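Local coordinates for lipolytic protein G-D-S-L family (Chitinophaga pinensis, PDB 4Q7Q) that is of unknown function but is possibly a lipase or related esterase of the GDSL type, hydrolysing ester bonds, at residues A[90-93]-A[94-98]; A[179-182]-A[183-186]; A[249-252]-A[253-257]. One frame throughout, in Å; residues are numbered along the deposited sequence.

How the contacts relate
The three contacts follow one another along the chain, each within one unbroken run of residues; none encloses or crosses another, and none closes a long loop. Contact 1 shapes the short surface helix 92-96, which follows helix 80-85 and precedes helix 104-118 in the chain, its tyrosine leaning on helices 104-118 and 157-171. Contact 2 bends the loop that leads from strand 175-176 to strand 193-196. Contact 3 lies in the second half of helix 241-257, against the parallel sheet. Contacts 2 and 3 come within about 4 Å at their nearest atoms without touching, and Ile-246 of that helix meets the turn of contact 2; contact 1 is remote, its centre about 28 Å from the centres of the other two.

Contact 1 (A[90-93]-A[94-98]); sequences GKLD and DYQHD
Leu-92 O takes two backbone donors in the short helix 92-96 of this GDSL-like hydrolase, Tyr-95 N at 2.8 Å and Gln-96 N at 2.9 Å. Tyr-95 N comes from above the carbonyl plane, Gln-96 N almost straight off the oxygen; one acceptor serves an i+3 and an i+4 donor. One residue back, where the chain enters this helix, Asp-94 and Lys-91 are joined twice: Asp-94 N reaches Lys-91 O at 2.8 Å, and Lys-91 N gives its hydrogen to the anti lone pair of Asp-94 OD2 at 2.9 Å (162°). Asp-94 can do this because CG stands beside its own backbone N (chi1 -63°), which swings the carboxylate back to the start of the turn; its OD1 is bonded to Asn-99. With an alanine in place of Asp-94, Lys-91 N would probably lose its carboxylate acceptor and Asn-99 one of its two aspartate partners. The Gln-96 amide lies across Leu-92, NE2 3.7 Å from Leu-92 CD2, while the buried Tyr-95 ring runs to helices 104-118 and 157-171 and bonds Glu-171 through OH. Asp-93, whose OD1 also bonds Asn-99, sets OD2 3.1 Å from His-97 CD2, its carboxylate turned 42° from the ring.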
ATOM      1  N   GLY A  90      15.123  -9.698   2.991  1.00 19.44           N
ATOM      2  CA  GLY A  90      15.979 -10.566   2.208  1.00 20.60           C
ATOM      3  C   GLY A  90      16.933  -9.796   1.318  1.00 21.99           C
ATOM      4  O   GLY A  90      17.182  -8.604   1.529  1.00 21.67           O
ATOM      5  N   LYS A  91      17.481 -10.486   0.323  1.00 21.85           N
ATOM      6  CA  LYS A  91      18.435  -9.878  -0.594  1.00 23.38           C
ATOM      7  C   LYS A  91      18.099 -10.295  -2.016  1.00 22.55           C
ATOM      8  O   LYS A  91      17.293 -11.197  -2.223  1.00 22.68           O
ATOM      9  CB  LYS A  91      19.866 -10.296  -0.241  1.00 26.94           C
ATOM     10  CG  LYS A  91      20.343  -9.844   1.144  1.00 29.82           C
ATOM     11  CD  LYS A  91      21.770 -10.316   1.446  1.00 32.59           C
ATOM     12  CE  LYS A  91      22.300  -9.711   2.746  1.00 35.07           C
ATOM     13  NZ  LYS A  91      23.644 -10.249   3.124  1.00 37.14           N
ATOM     14  N   LEU A  92      18.724  -9.656  -2.996  1.00 23.75           N
ATOM     15  CA  LEU A  92      18.423  -9.960  -4.393  1.00 25.12           C
ATOM     16  C   LEU A  92      18.614 -11.449  -4.721  1.00 26.34           C
ATOM     17  O   LEU A  92      17.910 -11.991  -5.569  1.00 26.90           O
ATOM     18  CB  LEU A  92      19.250  -9.078  -5.332  1.00 26.39           C
ATOM     19  CG  LEU A  92      18.988  -9.234  -6.837  1.00 27.71           C
ATOM     20  CD1 LEU A  92      17.539  -8.935  -7.186  1.00 27.40           C
ATOM     21  CD2 LEU A  92      19.932  -8.357  -7.656  1.00 29.93           C
ATOM     22  N   ASP A  93      19.551 -12.103  -4.035  1.00 27.57           N
ATOM     23  CA  ASP A  93      19.766 -13.543  -4.188  1.00 29.10           C
ATOM     24  C   ASP A  93      18.492 -14.356  -3.954  1.00 27.65           C
ATOM     25  O   ASP A  93      18.284 -15.395  -4.585  1.00 27.64           O
ATOM     26  CB  ASP A  93      20.855 -14.017  -3.223  1.00 32.04           C
ATOM     27  CG  ASP A  93      21.118 -15.509  -3.321  1.00 35.41           C
ATOM     28  OD1 ASP A  93      20.561 -16.268  -2.501  1.00 37.00           O
ATOM     29  OD2 ASP A  93      21.885 -15.922  -4.215  1.00 36.81           O
ATOM     30  N   ASP A  94      17.649 -13.884  -3.036  1.00 26.06           N
ATOM     31  CA  ASP A  94      16.370 -14.533  -2.747  1.00 25.70           C
ATOM     32  C   ASP A  94      15.358 -14.351  -3.873  1.00 25.06           C
ATOM     33  O   ASP A  94      14.391 -15.106  -3.984  1.00 24.18           O
ATOM     34  CB  ASP A  94      15.778 -14.000  -1.442  1.00 26.21           C
ATOM     35  CG  ASP A  94      16.648 -14.307  -0.246  1.00 27.46           C
ATOM     36  OD1 ASP A  94      16.783 -15.500   0.081  1.00 29.94           O
ATOM     37  OD2 ASP A  94      17.189 -13.363   0.366  1.00 27.54           O
ATOM     38  N   TYR A  95      15.567 -13.332  -4.696  1.00 25.19           N
ATOM     39  CA  TYR A  95      14.735 -13.150  -5.871  1.00 25.39           C
ATOM     40  C   TYR A  95      15.276 -13.974  -7.042  1.00 26.68           C
ATOM     41  O   TYR A  95      14.512 -14.522  -7.838  1.00 27.52           O
ATOM     42  CB  TYR A  95      14.631 -11.672  -6.265  1.00 24.70           C
ATOM     43  CG  TYR A  95      13.783 -11.490  -7.496  1.00 24.16           C
ATOM     44  CD1 TYR A  95      12.403 -11.361  -7.398  1.00 22.82           C
ATOM     45  CD2 TYR A  95      14.356 -11.499  -8.767  1.00 25.41           C
ATOM     46  CE1 TYR A  95      11.621 -11.225  -8.530  1.00 24.40           C
ATOM     47  CE2 TYR A  95      13.583 -11.369  -9.896  1.00 26.16           C
ATOM     48  CZ  TYR A  95      12.222 -11.231  -9.774  1.00 25.95           C
ATOM     49  OH  TYR A  95      11.454 -11.100 -10.898  1.00 27.46           O
ATOM     50  N   GLN A  96      16.598 -14.051  -7.146  1.00 27.66           N
ATOM     51  CA  GLN A  96      17.242 -14.739  -8.261  1.00 30.30           C
ATOM     52  C   GLN A  96      17.110 -16.249  -8.158  1.00 32.36           C
ATOM     53  O   GLN A  96      17.034 -16.951  -9.173  1.00 33.31           O
ATOM     54  CB  GLN A  96      18.721 -14.358  -8.322  1.00 31.22           C
ATOM     55  CG  GLN A  96      18.961 -12.921  -8.741  1.00 33.20           C
ATOM     56  CD  GLN A  96      20.365 -12.451  -8.417  1.00 34.67           C
ATOM     57  OE1 GLN A  96      20.963 -12.889  -7.438  1.00 35.21           O
ATOM     58  NE2 GLN A  96      20.894 -11.550  -9.236  1.00 36.78           N
ATOM     59  N   HIS A  97      17.100 -16.748  -6.927  1.00 33.01           N
ATOM     60  CA  HIS A  97      17.082 -18.182  -6.681  1.00 33.61           C
ATOM     61  C   HIS A  97      15.946 -18.567  -5.749  1.00 32.05           C
ATOM     62  O   HIS A  97      15.466 -17.748  -4.960  1.00 31.22           O
ATOM     63  CB  HIS A  97      18.415 -18.628  -6.082  1.00 35.49           C
ATOM     64  CG  HIS A  97      19.604 -18.198  -6.879  1.00 37.91           C
ATOM     65  ND1 HIS A  97      20.019 -18.861  -8.014  1.00 39.25           N
ATOM     66  CD2 HIS A  97      20.464 -17.168  -6.708  1.00 39.15           C
ATOM     67  CE1 HIS A  97      21.085 -18.259  -8.508  1.00 39.70           C
ATOM     68  NE2 HIS A  97      21.376 -17.228  -7.735  1.00 40.35           N
ATOM     69  N   ASP A  98      15.523 -19.821  -5.845  1.00 31.70           N
ATOM     70  CA  ASP A  98      14.427 -20.327  -5.038  1.00 30.94           C
ATOM     71  C   ASP A  98      14.917 -20.738  -3.653  1.00 29.23           C
ATOM     72  O   ASP A  98      15.349 -21.875  -3.444  1.00 29.67           O
ATOM     73  CB  ASP A  98      13.764 -21.513  -5.738  1.00 32.29           C
ATOM     74  CG  ASP A  98      12.478 -21.947  -5.063  1.00 33.33           C
ATOM     75  OD1 ASP A  98      12.157 -21.422  -3.972  1.00 32.52           O
ATOM     76  OD2 ASP A  98      11.791 -22.829  -5.624  1.00 35.87           O
TER

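Contact 2 (A[179-182]-A[183-186]); sequences YHHP and LLTL
A type I beta turn runs from His-181 to Leu-184, closed by Leu-184 N on His-181 O at 3.0 Å. The turn belongs to the loop that leaves the parallel sheet of the fold after strand 175-176. His-181 also closes it with its side chain: ND1 accepts from Leu-183 N at 3.0 Å (161°), and that nitrogen lies only 2° out of the ring plane. The ring gets there with CG anti to the backbone N (chi1 -166°), which carries the imidazole forward beside its own carbonyl carbon, its ND1 edge facing Leu-183 N. Since ND1 is an acceptor, the proton of a neutral ring would probably sit on NE2. The bond pins the ring's tilt, and the two leucines pack on it obliquely. Leu-183 CB and CG each lie 3.6 Å from His-181 CE1. Leu-184 brings its CG to 3.8 Å from His-181 CB, and this buried leucine continues to Leu-178 and Leu-232 in loops and to Ile-246 of helix 241-257, which His-181 also touches. Pro-182, at the second position, has no N-H to give; its carbonyl O meets the methyl CG2 of Thr-185 at 3.8 Å.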
ATOM      1  N   TYR A 179       7.002   5.626  -2.075  1.00 16.71           N
ATOM      2  CA  TYR A 179       7.749   5.890  -0.852  1.00 16.91           C
ATOM      3  C   TYR A 179       8.498   7.215  -0.954  1.00 18.33           C
ATOM      4  O   TYR A 179       8.483   8.023  -0.025  1.00 19.31           O
ATOM      5  CB  TYR A 179       8.732   4.759  -0.511  1.00 17.07           C
ATOM      6  CG  TYR A 179       9.267   4.950   0.884  1.00 17.87           C
ATOM      7  CD1 TYR A 179      10.302   5.843   1.126  1.00 20.24           C
ATOM      8  CD2 TYR A 179       8.696   4.296   1.969  1.00 17.95           C
ATOM      9  CE1 TYR A 179      10.764   6.079   2.389  1.00 21.03           C
ATOM     10  CE2 TYR A 179       9.172   4.519   3.258  1.00 18.17           C
ATOM     11  CZ  TYR A 179      10.207   5.413   3.452  1.00 19.99           C
ATOM     12  OH  TYR A 179      10.685   5.671   4.710  1.00 20.73           O
ATOM     13  N   HIS A 180       9.145   7.441  -2.093  1.00 18.37           N
ATOM     14  CA  HIS A 180       9.931   8.656  -2.277  1.00 19.45           C
ATOM     15  C   HIS A 180       9.205   9.753  -3.049  1.00 21.43           C
ATOM     16  O   HIS A 180       9.815  10.741  -3.456  1.00 24.33           O
ATOM     17  CB  HIS A 180      11.279   8.331  -2.930  1.00 21.56           C
ATOM     18  CG  HIS A 180      12.111   7.361  -2.144  1.00 23.15           C
ATOM     19  ND1 HIS A 180      12.224   6.030  -2.484  1.00 23.63           N
ATOM     20  CD2 HIS A 180      12.866   7.532  -1.035  1.00 24.47           C
ATOM     21  CE1 HIS A 180      13.014   5.421  -1.616  1.00 24.95           C
ATOM     22  NE2 HIS A 180      13.417   6.310  -0.727  1.00 25.70           N
ATOM     23  N   HIS A 181       7.901   9.586  -3.241  1.00 20.70           N
ATOM     24  CA  HIS A 181       7.101  10.600  -3.914  1.00 22.75           C
ATOM     25  C   HIS A 181       7.121  11.900  -3.107  1.00 23.37           C
ATOM     26  O   HIS A 181       6.812  11.897  -1.923  1.00 23.68           O
ATOM     27  CB  HIS A 181       5.667  10.094  -4.084  1.00 21.13           C
ATOM     28  CG  HIS A 181       4.850  10.895  -5.050  1.00 23.53           C
ATOM     29  ND1 HIS A 181       4.542  12.221  -4.847  1.00 23.64           N
ATOM     30  CD2 HIS A 181       4.273  10.548  -6.224  1.00 24.66           C
ATOM     31  CE1 HIS A 181       3.819  12.663  -5.863  1.00 23.68           C
ATOM     32  NE2 HIS A 181       3.639  11.668  -6.709  1.00 24.71           N
ATOM     33  N   PRO A 182       7.497  13.017  -3.747  1.00 25.62           N
ATOM     34  CA  PRO A 182       7.658  14.268  -2.995  1.00 26.22           C
ATOM     35  C   PRO A 182       6.378  14.773  -2.311  1.00 26.81           C
ATOM     36  O   PRO A 182       6.468  15.578  -1.379  1.00 27.31           O
ATOM     37  CB  PRO A 182       8.148  15.265  -4.056  1.00 26.85           C
ATOM     38  CG  PRO A 182       7.766  14.655  -5.369  1.00 27.15           C
ATOM     39  CD  PRO A 182       7.828  13.174  -5.173  1.00 25.77           C
ATOM     40  N   LEU A 183       5.212  14.304  -2.750  1.00 27.74           N
ATOM     41  CA  LEU A 183       3.955  14.728  -2.139  1.00 28.23           C
ATOM     42  C   LEU A 183       3.479  13.805  -1.015  1.00 26.64           C
ATOM     43  O   LEU A 183       2.602  14.177  -0.232  1.00 27.54           O
ATOM     44  CB  LEU A 183       2.854  14.851  -3.197  1.00 29.19           C
ATOM     45  CG  LEU A 183       3.082  15.872  -4.308  1.00 29.00           C
ATOM     46  CD1 LEU A 183       1.898  15.893  -5.263  1.00 29.75           C
ATOM     47  CD2 LEU A 183       3.319  17.254  -3.723  1.00 28.65           C
ATOM     48  N   LEU A 184       4.053  12.610  -0.936  1.00 23.43           N
ATOM     49  CA  LEU A 184       3.557  11.593  -0.012  1.00 21.64           C
ATOM     50  C   LEU A 184       4.396  11.497   1.265  1.00 23.72           C
ATOM     51  O   LEU A 184       5.025  10.482   1.543  1.00 23.00           O
ATOM     52  CB  LEU A 184       3.438  10.243  -0.732  1.00 20.17           C
ATOM     53  CG  LEU A 184       2.505  10.257  -1.950  1.00 20.14           C
ATOM     54  CD1 LEU A 184       2.416   8.879  -2.599  1.00 21.02           C
ATOM     55  CD2 LEU A 184       1.119  10.763  -1.555  1.00 19.62           C
ATOM     56  N   THR A 185       4.386  12.569   2.048  1.00 25.19           N
ATOM     57  CA  THR A 185       5.239  12.665   3.228  1.00 25.86           C
ATOM     58  C   THR A 185       4.499  12.369   4.532  1.00 24.77           C
ATOM     59  O   THR A 185       3.283  12.531   4.613  1.00 25.43           O
ATOM     60  CB  THR A 185       5.863  14.055   3.316  1.00 28.63           C
ATOM     61  OG1 THR A 185       4.820  15.036   3.287  1.00 31.11           O
ATOM     62  CG2 THR A 185       6.784  14.279   2.132  1.00 29.05           C
ATOM     63  N   LEU A 186       5.240  11.930   5.549  1.00 24.75           N
ATOM     64  CA  LEU A 186       4.652  11.623   6.853  1.00 26.33           C
ATOM     65  C   LEU A 186       3.825  12.756   7.447  1.00 27.50           C
ATOM     66  O   LEU A 186       2.763  12.519   8.031  1.00 28.05           O
ATOM     67  CB  LEU A 186       5.732  11.223   7.854  1.00 25.61           C
ATOM     68  CG  LEU A 186       6.192   9.775   7.776  1.00 25.11           C
ATOM     69  CD1 LEU A 186       7.307   9.539   8.784  1.00 25.84           C
ATOM     70  CD2 LEU A 186       5.017   8.848   8.022  1.00 24.73           C
TER

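Contact 3 (A[249-252]-A[253-257]); sequences SALA and DVFRQ
Leu-251 and Phe-255, one turn apart in helix 241-257, form the tightly packed side of this contact in the SGNH-hydrolase fold. Phe-255, its CG beside its own backbone N (chi1 -79°), tips its ring back toward the preceding turn, where Leu-251 CD1 makes a CH-pi contact over one face, 4.1 Å from the centroid and 25° off the normal, shifted toward the rim. Beneath them Phe-255 N bonds Leu-251 O at 3.0 Å. The other side is polar and more exposed. Arg-256 NH1 lies 3.9 Å from Ala-252 CB and, within 253-257, forms a salt bridge to Asp-253 OD1 at 3.5 Å; the arginine's CG passes 3.2 Å from Ala-252 O, which also accepts Arg-256 N at 2.9 Å. A water donates to Asp-253 OD2 at 3.0 Å and also bonds Ser-249 OG, a link that is doubtful because the serine is split over two conformers. The apolar side of the helix is fastened to the sheet: Leu-251, Val-254 and Phe-255 lie on Val-125 of strand 123-127, Val-176 of strand 175-176 meets Leu-251 and Val-254, and Trp-8 of strand 6-12 meets the Phe-255 ring edge-to-face. Ala-252 packs on Leu-37 and Ile-40 of helix 33-40.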
ATOM      1  N   SER A 249      -2.434   9.002 -10.468  1.00 19.22           N
ATOM      2  CA  SER A 249      -1.713   9.827 -11.431  0.57 20.53           C
ATOM      3  C   SER A 249      -0.316   9.277 -11.704  1.00 20.06           C
ATOM      4  O   SER A 249       0.133   9.243 -12.848  1.00 21.45           O
ATOM      5  CB  SER A 249      -1.617  11.269 -10.942  0.57 21.86           C
ATOM      6  OG  SER A 249      -0.858  12.053 -11.844  0.57 23.17           O
ATOM      7  N   ALA A 250       0.368   8.852 -10.645  1.00 18.52           N
ATOM      8  CA  ALA A 250       1.708   8.293 -10.775  1.00 19.60           C
ATOM      9  C   ALA A 250       1.651   6.997 -11.576  1.00 20.89           C
ATOM     10  O   ALA A 250       2.507   6.738 -12.425  1.00 21.95           O
ATOM     11  CB  ALA A 250       2.322   8.050  -9.405  1.00 19.31           C
ATOM     12  N   LEU A 251       0.631   6.188 -11.302  1.00 19.65           N
ATOM     13  CA  LEU A 251       0.465   4.920 -11.996  1.00 19.68           C
ATOM     14  C   LEU A 251       0.124   5.152 -13.461  1.00 20.44           C
ATOM     15  O   LEU A 251       0.633   4.461 -14.344  1.00 20.35           O
ATOM     16  CB  LEU A 251      -0.616   4.079 -11.317  1.00 19.58           C
ATOM     17  CG  LEU A 251      -0.860   2.685 -11.898  1.00 20.51           C
ATOM     18  CD1 LEU A 251       0.437   1.878 -11.937  1.00 21.53           C
ATOM     19  CD2 LEU A 251      -1.937   1.938 -11.116  1.00 20.85           C
ATOM     20  N   ALA A 252      -0.725   6.140 -13.717  1.00 20.54           N
ATOM     21  CA  ALA A 252      -1.095   6.458 -15.090  1.00 21.63           C
ATOM     22  C   ALA A 252       0.112   6.864 -15.936  1.00 22.96           C
ATOM     23  O   ALA A 252       0.201   6.483 -17.102  1.00 23.14           O
ATOM     24  CB  ALA A 252      -2.187   7.531 -15.134  1.00 22.40           C
ATOM     25  N   ASP A 253       1.045   7.612 -15.348  1.00 23.17           N
ATOM     26  CA  ASP A 253       2.257   8.013 -16.063  1.00 25.24           C
ATOM     27  C   ASP A 253       3.055   6.795 -16.527  1.00 24.56           C
ATOM     28  O   ASP A 253       3.547   6.750 -17.653  1.00 24.40           O
ATOM     29  CB  ASP A 253       3.141   8.910 -15.188  1.00 29.82           C
ATOM     30  CG  ASP A 253       2.527  10.275 -14.932  1.00 36.03           C
ATOM     31  OD1 ASP A 253       1.621  10.677 -15.691  1.00 38.21           O
ATOM     32  OD2 ASP A 253       2.961  10.953 -13.977  1.00 39.09           O
ATOM     33  N   VAL A 254       3.189   5.808 -15.648  1.00 22.57           N
ATOM     34  CA  VAL A 254       3.925   4.595 -15.986  1.00 22.23           C
ATOM     35  C   VAL A 254       3.198   3.779 -17.063  1.00 23.11           C
ATOM     36  O   VAL A 254       3.813   3.286 -18.010  1.00 23.92           O
ATOM     37  CB  VAL A 254       4.172   3.741 -14.738  1.00 22.05           C
ATOM     38  CG1 VAL A 254       4.670   2.362 -15.132  1.00 23.42           C
ATOM     39  CG2 VAL A 254       5.171   4.440 -13.822  1.00 23.76           C
ATOM     40  N   PHE A 255       1.886   3.644 -16.923  1.00 21.72           N
ATOM     41  CA  PHE A 255       1.101   2.957 -17.941  1.00 21.96           C
ATOM     42  C   PHE A 255       1.276   3.628 -19.300  1.00 24.07           C
ATOM     43  O   PHE A 255       1.422   2.944 -20.315  1.00 23.39           O
ATOM     44  CB  PHE A 255      -0.378   2.903 -17.548  1.00 21.15           C
ATOM     45  CG  PHE A 255      -0.706   1.835 -16.533  1.00 21.79           C
ATOM     46  CD1 PHE A 255       0.264   0.954 -16.074  1.00 21.74           C
ATOM     47  CD2 PHE A 255      -1.995   1.708 -16.046  1.00 22.07           C
ATOM     48  CE1 PHE A 255      -0.046  -0.037 -15.150  1.00 21.00           C
ATOM     49  CE2 PHE A 255      -2.311   0.725 -15.119  1.00 20.75           C
ATOM     50  CZ  PHE A 255      -1.332  -0.151 -14.672  1.00 20.72           C
ATOM     51  N   ARG A 256       1.277   4.960 -19.316  1.00 24.82           N
ATOM     52  CA  ARG A 256       1.516   5.696 -20.558  1.00 27.64           C
ATOM     53  C   ARG A 256       2.881   5.366 -21.150  1.00 28.97           C
ATOM     54  O   ARG A 256       2.998   5.129 -22.350  1.00 28.61           O
ATOM     55  CB  ARG A 256       1.418   7.205 -20.339  1.00 29.41           C
ATOM     56  CG  ARG A 256       0.025   7.718 -20.052  1.00 31.26           C
ATOM     57  CD  ARG A 256       0.008   9.236 -20.100  1.00 34.03           C
ATOM     58  NE  ARG A 256      -1.342   9.777 -19.997  1.00 36.80           N
ATOM     59  CZ  ARG A 256      -1.874  10.255 -18.876  1.00 39.09           C
ATOM     60  NH1 ARG A 256      -1.167  10.265 -17.753  1.00 40.19           N
ATOM     61  NH2 ARG A 256      -3.112  10.731 -18.882  1.00 40.08           N
ATOM     62  N   GLN A 257       3.909   5.358 -20.308  1.00 29.65           N
ATOM     63  CA  GLN A 257       5.267   5.086 -20.777  1.00 32.93           C
ATOM     64  C   GLN A 257       5.386   3.678 -21.351  1.00 32.17           C
ATOM     65  O   GLN A 257       6.190   3.432 -22.252  1.00 32.88           O
ATOM     66  CB  GLN A 257       6.282   5.289 -19.649  1.00 36.67           C
ATOM     67  CG  GLN A 257       6.413   6.735 -19.190  1.00 41.29           C
ATOM     68  CD  GLN A 257       7.039   6.862 -17.812  1.00 44.98           C
ATOM     69  OE1 GLN A 257       7.428   5.867 -17.197  1.00 45.75           O
ATOM     70  NE2 GLN A 257       7.130   8.092 -17.316  1.00 46.58           N
TER
HETATM   71  O   HOH W   1       1.879  12.010 -11.348  1.00 42.28           O